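Protein (hdlp (histone deacetylase-like protein)) (Aquifex aeolicus, PDB 1C3P) is a zinc-binding homologue of the histone deacetylases and probably works as a deacetylase. Local coordinates at residues A[164-169]-A[252-257]; A[229-234]-A[276-281]. One frame throughout, in Å; residues are numbered along the deposited sequence.

Contact 1 (A[164-169]-A[252-257]); sequences YIDLDA and LLQLGT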
ATOM      1  N   TYR A 164      -3.371  11.867   3.087  1.00 16.97           N
ATOM      2  CA  TYR A 164      -3.070  10.489   2.709  1.00 11.76           C
ATOM      3  C   TYR A 164      -1.850  10.545   1.791  1.00 15.67           C
ATOM      4  O   TYR A 164      -1.825  11.306   0.819  1.00 16.07           O
ATOM      5  CB  TYR A 164      -4.246   9.871   1.964  1.00 14.07           C
ATOM      6  CG  TYR A 164      -3.960   8.478   1.460  1.00 14.51           C
ATOM      7  CD1 TYR A 164      -3.910   7.374   2.319  1.00 27.08           C
ATOM      8  CD2 TYR A 164      -3.729   8.271   0.110  1.00 21.45           C
ATOM      9  CE1 TYR A 164      -3.638   6.086   1.804  1.00 26.21           C
ATOM     10  CE2 TYR A 164      -3.463   7.029  -0.397  1.00 21.89           C
ATOM     11  CZ  TYR A 164      -3.420   5.944   0.434  1.00 16.35           C
ATOM     12  OH  TYR A 164      -3.181   4.724  -0.166  1.00 27.44           O
ATOM     13  N   ILE A 165      -0.823   9.758   2.103  1.00 14.52           N
ATOM     14  CA  ILE A 165       0.394   9.737   1.298  1.00 18.37           C
ATOM     15  C   ILE A 165       0.558   8.306   0.786  1.00 20.75           C
ATOM     16  O   ILE A 165       0.546   7.355   1.568  1.00 16.67           O
ATOM     17  CB  ILE A 165       1.624  10.124   2.130  1.00 13.31           C
ATOM     18  CG1 ILE A 165       1.432  11.525   2.722  1.00 17.28           C
ATOM     19  CG2 ILE A 165       2.876  10.034   1.271  1.00 13.06           C
ATOM     20  CD1 ILE A 165       2.446  11.875   3.824  1.00 15.02           C
ATOM     21  N   ASP A 166       0.720   8.171  -0.522  1.00 15.37           N
ATOM     22  CA  ASP A 166       0.807   6.862  -1.157  1.00 15.63           C
ATOM     23  C   ASP A 166       2.163   6.639  -1.832  1.00 15.54           C
ATOM     24  O   ASP A 166       2.459   7.200  -2.893  1.00 12.60           O
ATOM     25  CB  ASP A 166      -0.364   6.749  -2.164  1.00 12.31           C
ATOM     26  CG  ASP A 166      -0.543   5.343  -2.716  1.00 16.37           C
ATOM     27  OD1 ASP A 166       0.376   4.866  -3.409  1.00 13.41           O
ATOM     28  OD2 ASP A 166      -1.609   4.724  -2.453  1.00 16.06           O
ATOM     29  N   LEU A 167       2.998   5.804  -1.225  1.00 14.02           N
ATOM     30  CA  LEU A 167       4.324   5.551  -1.783  1.00 12.05           C
ATOM     31  C   LEU A 167       4.431   4.329  -2.685  1.00 12.62           C
ATOM     32  O   LEU A 167       5.522   3.987  -3.152  1.00 15.00           O
ATOM     33  CB  LEU A 167       5.358   5.459  -0.651  1.00 14.61           C
ATOM     34  CG  LEU A 167       5.440   6.757   0.168  1.00 17.20           C
ATOM     35  CD1 LEU A 167       6.583   6.647   1.163  1.00 28.82           C
ATOM     36  CD2 LEU A 167       5.669   7.966  -0.753  1.00 18.59           C
ATOM     37  N   ASP A 168       3.298   3.674  -2.911  1.00 14.35           N
ATOM     38  CA  ASP A 168       3.228   2.509  -3.796  1.00 19.50           C
ATOM     39  C   ASP A 168       3.653   2.999  -5.184  1.00 16.30           C
ATOM     40  O   ASP A 168       3.390   4.143  -5.530  1.00 17.72           O
ATOM     41  CB  ASP A 168       1.783   2.019  -3.868  1.00 25.15           C
ATOM     42  CG  ASP A 168       1.649   0.685  -4.557  1.00 48.45           C
ATOM     43  OD1 ASP A 168       2.053  -0.328  -3.954  1.00 64.45           O
ATOM     44  OD2 ASP A 168       1.151   0.644  -5.703  1.00 44.71           O
ATOM     45  N   ALA A 169       4.271   2.118  -5.977  1.00 14.11           N
ATOM     46  CA  ALA A 169       4.746   2.453  -7.326  1.00 19.61           C
ATOM     47  C   ALA A 169       3.617   2.672  -8.339  1.00 18.23           C
ATOM     48  O   ALA A 169       3.876   2.969  -9.504  1.00 17.20           O
ATOM     49  CB  ALA A 169       5.716   1.351  -7.840  1.00 13.56           C
ATOM     50  N   LEU A 252      -2.321   9.281   6.921  1.00 17.90           N
ATOM     51  CA  LEU A 252      -2.142   7.846   6.712  1.00 18.58           C
ATOM     52  C   LEU A 252      -1.114   7.731   5.597  1.00 15.49           C
ATOM     53  O   LEU A 252      -1.082   8.559   4.678  1.00 18.82           O
ATOM     54  CB  LEU A 252      -3.443   7.147   6.273  1.00 17.55           C
ATOM     55  CG  LEU A 252      -4.618   7.263   7.239  1.00 23.36           C
ATOM     56  CD1 LEU A 252      -5.352   8.559   6.964  1.00 27.78           C
ATOM     57  CD2 LEU A 252      -5.566   6.094   7.028  1.00 27.29           C
ATOM     58  N   LEU A 253      -0.280   6.710   5.694  1.00 16.80           N
ATOM     59  CA  LEU A 253       0.806   6.465   4.744  1.00 17.50           C
ATOM     60  C   LEU A 253       0.725   5.029   4.257  1.00 20.22           C
ATOM     61  O   LEU A 253       0.644   4.111   5.071  1.00 18.14           O
ATOM     62  CB  LEU A 253       2.146   6.686   5.468  1.00 15.49           C
ATOM     63  CG  LEU A 253       3.462   6.244   4.839  1.00 17.75           C
ATOM     64  CD1 LEU A 253       3.706   7.075   3.584  1.00 20.85           C
ATOM     65  CD2 LEU A 253       4.616   6.456   5.846  1.00 19.05           C
ATOM     66  N   GLN A 254       0.751   4.828   2.942  1.00 16.50           N
ATOM     67  CA  GLN A 254       0.678   3.475   2.399  1.00 16.48           C
ATOM     68  C   GLN A 254       2.072   3.154   1.886  1.00 16.12           C
ATOM     69  O   GLN A 254       2.742   3.963   1.213  1.00 13.97           O
ATOM     70  CB  GLN A 254      -0.426   3.369   1.314  1.00 25.58           C
ATOM     71  CG  GLN A 254      -0.001   3.509  -0.123  1.00 36.40           C
ATOM     72  CD  GLN A 254       0.150   2.168  -0.837  1.00 33.18           C
ATOM     73  OE1 GLN A 254      -0.842   1.480  -1.155  1.00 21.05           O
ATOM     74  NE2 GLN A 254       1.393   1.788  -1.093  1.00 22.85           N
ATOM     75  N   LEU A 255       2.513   1.950   2.226  1.00 14.42           N
ATOM     76  CA  LEU A 255       3.862   1.508   1.946  1.00 17.99           C
ATOM     77  C   LEU A 255       4.022   0.264   1.104  1.00 19.32           C
ATOM     78  O   LEU A 255       4.674  -0.690   1.545  1.00 21.23           O
ATOM     79  CB  LEU A 255       4.545   1.297   3.306  1.00 20.68           C
ATOM     80  CG  LEU A 255       4.485   2.560   4.164  1.00 22.90           C
ATOM     81  CD1 LEU A 255       4.678   2.233   5.630  1.00 29.36           C
ATOM     82  CD2 LEU A 255       5.537   3.535   3.656  1.00 14.80           C
ATOM     83  N   GLY A 256       3.453   0.254  -0.100  1.00 17.21           N
ATOM     84  CA  GLY A 256       3.619  -0.913  -0.954  1.00 15.64           C
ATOM     85  C   GLY A 256       5.098  -1.107  -1.263  1.00 17.31           C
ATOM     86  O   GLY A 256       5.848  -0.132  -1.344  1.00 15.62           O
ATOM     87  N   THR A 257       5.520  -2.359  -1.441  1.00 19.72           N
ATOM     88  CA  THR A 257       6.923  -2.639  -1.725  1.00 19.88           C
ATOM     89  C   THR A 257       7.215  -2.781  -3.211  1.00 20.58           C
ATOM     90  O   THR A 257       8.342  -3.079  -3.596  1.00 14.59           O
ATOM     91  CB  THR A 257       7.409  -3.926  -0.996  1.00 14.02           C
ATOM     92  OG1 THR A 257       6.658  -5.057  -1.448  1.00 17.58           O
ATOM     93  CG2 THR A 257       7.228  -3.774   0.514  1.00 19.67           C
TER
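I165 and L253 sit side by side on neighbouring parallel strands, I165 bonding with both N and O along the one edge that faces strand 250-254. I165 N donates to L252 O (2.9 Å), and I165 O accepts from Q254 N (2.9 Å, N-H...O 160°). A third bond, L167 N to Q254 O at 3.1 Å, carries the pairing just past strand 162-166. These are central strands of the parallel sheet of the arginase-like α/β fold, and the loops leaving their C-terminal ends hold zinc ligands. D168 shares that site with H170 and D258; no zinc is bound here. D168 OD2 accepts from H170 N, while D168 OD1 lies 3.4 Å from G256 CA; G256, without a side chain, leaves the carboxylate room. Apolar contacts fall on both faces of the sheet. On the I165 face, CD1 of L253 meets I165 CG2 and L167 CD1, each at 3.8 Å, with helix 272-286 packed over L253. L253 CG stands anti to the backbone N (chi1 168°), which swings CD1 across toward the other strand. On the opposite face, the side chains of Y164 and L252 cross at about a right angle, Y164 CD1 4.0 Å from L252 CB.

Contact 2 (A[229-234]-A[276-281]); sequences NEFLFA and LKAFNI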
ATOM      1  N   ASN A 229      18.064   8.075  -5.239  1.00 20.73           N
ATOM      2  CA  ASN A 229      18.183   9.512  -5.090  1.00 21.75           C
ATOM      3  C   ASN A 229      17.015  10.231  -5.727  1.00 18.47           C
ATOM      4  O   ASN A 229      16.496  11.211  -5.177  1.00 22.47           O
ATOM      5  CB  ASN A 229      19.510   9.975  -5.684  1.00 19.46           C
ATOM      6  CG  ASN A 229      20.682   9.542  -4.839  1.00 27.14           C
ATOM      7  OD1 ASN A 229      20.897  10.081  -3.761  1.00 33.03           O
ATOM      8  ND2 ASN A 229      21.422   8.537  -5.299  1.00 21.35           N
ATOM      9  N   GLU A 230      16.562   9.716  -6.862  1.00 17.79           N
ATOM     10  CA  GLU A 230      15.433  10.335  -7.542  1.00 21.18           C
ATOM     11  C   GLU A 230      14.141  10.167  -6.746  1.00 16.89           C
ATOM     12  O   GLU A 230      13.350  11.101  -6.626  1.00 19.45           O
ATOM     13  CB  GLU A 230      15.279   9.744  -8.943  1.00 20.54           C
ATOM     14  CG  GLU A 230      16.509   9.972  -9.813  1.00 28.98           C
ATOM     15  CD  GLU A 230      16.362   9.347 -11.180  1.00 24.35           C
ATOM     16  OE1 GLU A 230      15.883   8.200 -11.241  1.00 22.00           O
ATOM     17  OE2 GLU A 230      16.745   9.989 -12.179  1.00 24.99           O
ATOM     18  N   PHE A 231      13.929   8.982  -6.185  1.00 15.68           N
ATOM     19  CA  PHE A 231      12.723   8.753  -5.394  1.00 15.78           C
ATOM     20  C   PHE A 231      12.711   9.685  -4.175  1.00 18.54           C
ATOM     21  O   PHE A 231      11.739  10.405  -3.939  1.00 18.86           O
ATOM     22  CB  PHE A 231      12.656   7.294  -4.931  1.00 13.22           C
ATOM     23  CG  PHE A 231      11.360   6.929  -4.251  1.00 20.63           C
ATOM     24  CD1 PHE A 231      10.164   6.894  -4.969  1.00 18.42           C
ATOM     25  CD2 PHE A 231      11.332   6.616  -2.899  1.00 21.10           C
ATOM     26  CE1 PHE A 231       8.965   6.551  -4.350  1.00 17.67           C
ATOM     27  CE2 PHE A 231      10.133   6.271  -2.265  1.00 28.29           C
ATOM     28  CZ  PHE A 231       8.946   6.240  -2.998  1.00 27.85           C
ATOM     29  N   LEU A 232      13.792   9.687  -3.399  1.00 19.07           N
ATOM     30  CA  LEU A 232      13.842  10.530  -2.201  1.00 17.39           C
ATOM     31  C   LEU A 232      13.800  12.018  -2.513  1.00 19.82           C
ATOM     32  O   LEU A 232      13.227  12.787  -1.760  1.00 21.80           O
ATOM     33  CB  LEU A 232      15.073  10.188  -1.366  1.00 24.53           C
ATOM     34  CG  LEU A 232      15.077   8.737  -0.864  1.00 16.64           C
ATOM     35  CD1 LEU A 232      16.438   8.439  -0.246  1.00 26.70           C
ATOM     36  CD2 LEU A 232      13.959   8.472   0.130  1.00 18.77           C
ATOM     37  N   PHE A 233      14.419  12.431  -3.613  1.00 17.18           N
ATOM     38  CA  PHE A 233      14.369  13.829  -4.032  1.00 23.34           C
ATOM     39  C   PHE A 233      12.907  14.214  -4.231  1.00 23.12           C
ATOM     40  O   PHE A 233      12.425  15.231  -3.719  1.00 18.35           O
ATOM     41  CB  PHE A 233      15.085  14.002  -5.377  1.00 19.17           C
ATOM     42  CG  PHE A 233      14.877  15.354  -6.016  1.00 21.40           C
ATOM     43  CD1 PHE A 233      15.704  16.427  -5.694  1.00 29.62           C
ATOM     44  CD2 PHE A 233      13.883  15.535  -6.968  1.00 19.92           C
ATOM     45  CE1 PHE A 233      15.551  17.665  -6.324  1.00 29.35           C
ATOM     46  CE2 PHE A 233      13.710  16.771  -7.609  1.00 25.37           C
ATOM     47  CZ  PHE A 233      14.548  17.836  -7.290  1.00 30.28           C
ATOM     48  N   ALA A 234      12.208  13.389  -5.007  1.00 17.26           N
ATOM     49  CA  ALA A 234      10.804  13.631  -5.318  1.00 17.67           C
ATOM     50  C   ALA A 234       9.954  13.674  -4.055  1.00 16.31           C
ATOM     51  O   ALA A 234       9.052  14.505  -3.914  1.00 16.75           O
ATOM     52  CB  ALA A 234      10.287  12.517  -6.280  1.00 19.08           C
ATOM     53  N   LEU A 276      13.075   2.420   3.348  1.00 17.49           N
ATOM     54  CA  LEU A 276      13.069   2.687   4.777  1.00 24.23           C
ATOM     55  C   LEU A 276      13.301   4.181   5.028  1.00 18.88           C
ATOM     56  O   LEU A 276      12.618   4.787   5.860  1.00 17.99           O
ATOM     57  CB  LEU A 276      14.151   1.827   5.452  1.00 20.44           C
ATOM     58  CG  LEU A 276      14.205   1.752   6.986  1.00 39.65           C
ATOM     59  CD1 LEU A 276      15.442   0.959   7.405  1.00 29.65           C
ATOM     60  CD2 LEU A 276      14.272   3.124   7.587  1.00 32.41           C
ATOM     61  N   LYS A 277      14.259   4.787   4.329  1.00 19.67           N
ATOM     62  CA  LYS A 277      14.488   6.212   4.531  1.00 21.33           C
ATOM     63  C   LYS A 277      13.289   7.057   4.149  1.00 22.12           C
ATOM     64  O   LYS A 277      13.018   8.084   4.774  1.00 22.19           O
ATOM     65  CB  LYS A 277      15.705   6.709   3.749  1.00 23.84           C
ATOM     66  CG  LYS A 277      17.008   6.375   4.396  1.00 40.87           C
ATOM     67  CD  LYS A 277      18.082   7.340   3.922  1.00 54.73           C
ATOM     68  CE  LYS A 277      17.718   8.773   4.288  1.00 58.85           C
ATOM     69  NZ  LYS A 277      18.772   9.732   3.870  1.00 55.34           N
ATOM     70  N   ALA A 278      12.566   6.627   3.119  1.00 20.23           N
ATOM     71  CA  ALA A 278      11.383   7.364   2.667  1.00 17.06           C
ATOM     72  C   ALA A 278      10.367   7.414   3.810  1.00 16.94           C
ATOM     73  O   ALA A 278       9.772   8.456   4.122  1.00 14.93           O
ATOM     74  CB  ALA A 278      10.763   6.658   1.436  1.00 19.27           C
ATOM     75  N   PHE A 279      10.173   6.264   4.436  1.00 18.88           N
ATOM     76  CA  PHE A 279       9.258   6.138   5.565  1.00 21.01           C
ATOM     77  C   PHE A 279       9.644   7.117   6.684  1.00 25.48           C
ATOM     78  O   PHE A 279       8.794   7.820   7.246  1.00 16.30           O
ATOM     79  CB  PHE A 279       9.321   4.696   6.084  1.00 16.79           C
ATOM     80  CG  PHE A 279       8.566   4.471   7.361  1.00 20.23           C
ATOM     81  CD1 PHE A 279       7.172   4.540   7.388  1.00 21.61           C
ATOM     82  CD2 PHE A 279       9.247   4.155   8.531  1.00 23.24           C
ATOM     83  CE1 PHE A 279       6.470   4.287   8.578  1.00 30.98           C
ATOM     84  CE2 PHE A 279       8.556   3.900   9.718  1.00 24.82           C
ATOM     85  CZ  PHE A 279       7.166   3.963   9.743  1.00 30.27           C
ATOM     86  N   ASN A 280      10.932   7.158   7.002  1.00 22.30           N
ATOM     87  CA  ASN A 280      11.404   8.041   8.054  1.00 24.49           C
ATOM     88  C   ASN A 280      11.362   9.515   7.691  1.00 23.01           C
ATOM     89  O   ASN A 280      11.185  10.368   8.561  1.00 21.91           O
ATOM     90  CB  ASN A 280      12.808   7.623   8.504  1.00 27.17           C
ATOM     91  CG  ASN A 280      12.796   6.279   9.217  1.00 20.88           C
ATOM     92  OD1 ASN A 280      11.865   5.977   9.965  1.00 22.95           O
ATOM     93  ND2 ASN A 280      13.839   5.486   9.018  1.00 27.85           N
ATOM     94  N   ILE A 281      11.514   9.812   6.408  1.00 18.74           N
ATOM     95  CA  ILE A 281      11.427  11.191   5.946  1.00 18.37           C
ATOM     96  C   ILE A 281       9.999  11.708   6.152  1.00 18.54           C
ATOM     97  O   ILE A 281       9.796  12.871   6.508  1.00 19.69           O
ATOM     98  CB  ILE A 281      11.770  11.303   4.449  1.00 19.31           C
ATOM     99  CG1 ILE A 281      13.265  11.078   4.233  1.00 23.51           C
ATOM    100  CG2 ILE A 281      11.352  12.659   3.923  1.00 28.87           C
ATOM    101  CD1 ILE A 281      13.673  11.120   2.762  1.00 26.47           C
TER
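L232 and A278 belong to two helices, 228-245 and 272-286, that lie side by side against one face of the central parallel sheet. The short segments run nearly parallel, 10° apart, with their axes 10.3 Å from each other, and L232 and A278 mark their nearest approach, 6.3 Å between CA atoms. One methyl of L232 does most of the work. L232 CD2 touches I281 CD1 at 3.7 Å, the two side chains crossing obliquely, and lies 3.9 Å from A278 CB. With chi1 at -61° the L232 branch leans away from its own carbonyl carbon and out over the second helix, onto the turn formed by K277, A278 and I281. In the α/β architecture these helices are the connections before and after strand 250-254, successive β-α-β crossovers on the same face, and the interface joins neighbours within that one helical layer. The small A278 lets a ring come in as well: F231 presents its edge, and A278 CB sits there, near the ring plane, 3.8 Å from F231 CE2. K277 skirts the solvent side, where its aliphatic CB is 4.4 Å from L232 CD2 and its side chain also touches W355. Further along, L235 of the first helix continues the apolar seam by touching both A278 and I281, and L239 adds to it at I281.

Along the chain come strand 162-166, helix 228-245, strand 250-254 and helix 272-286, so the two contacts cross: 229-234 falls within the 82 residues between the segments of contact 1, and 252-257 within the 41 between those of contact 2. Contact 1 closes its loop inside the sheet, bringing strand 250-254 next to 162-166; contact 2 closes its own outside it, pairing the helices that precede and follow strand 250-254. The two meet directly, their centres about 12 Å apart. F279 CD1 packs on L253 CD2 at 3.5 Å, and A278 CB lies 4.2 Å from L167 CD1, tying the helix layer to the sheet beside the zinc-site loops.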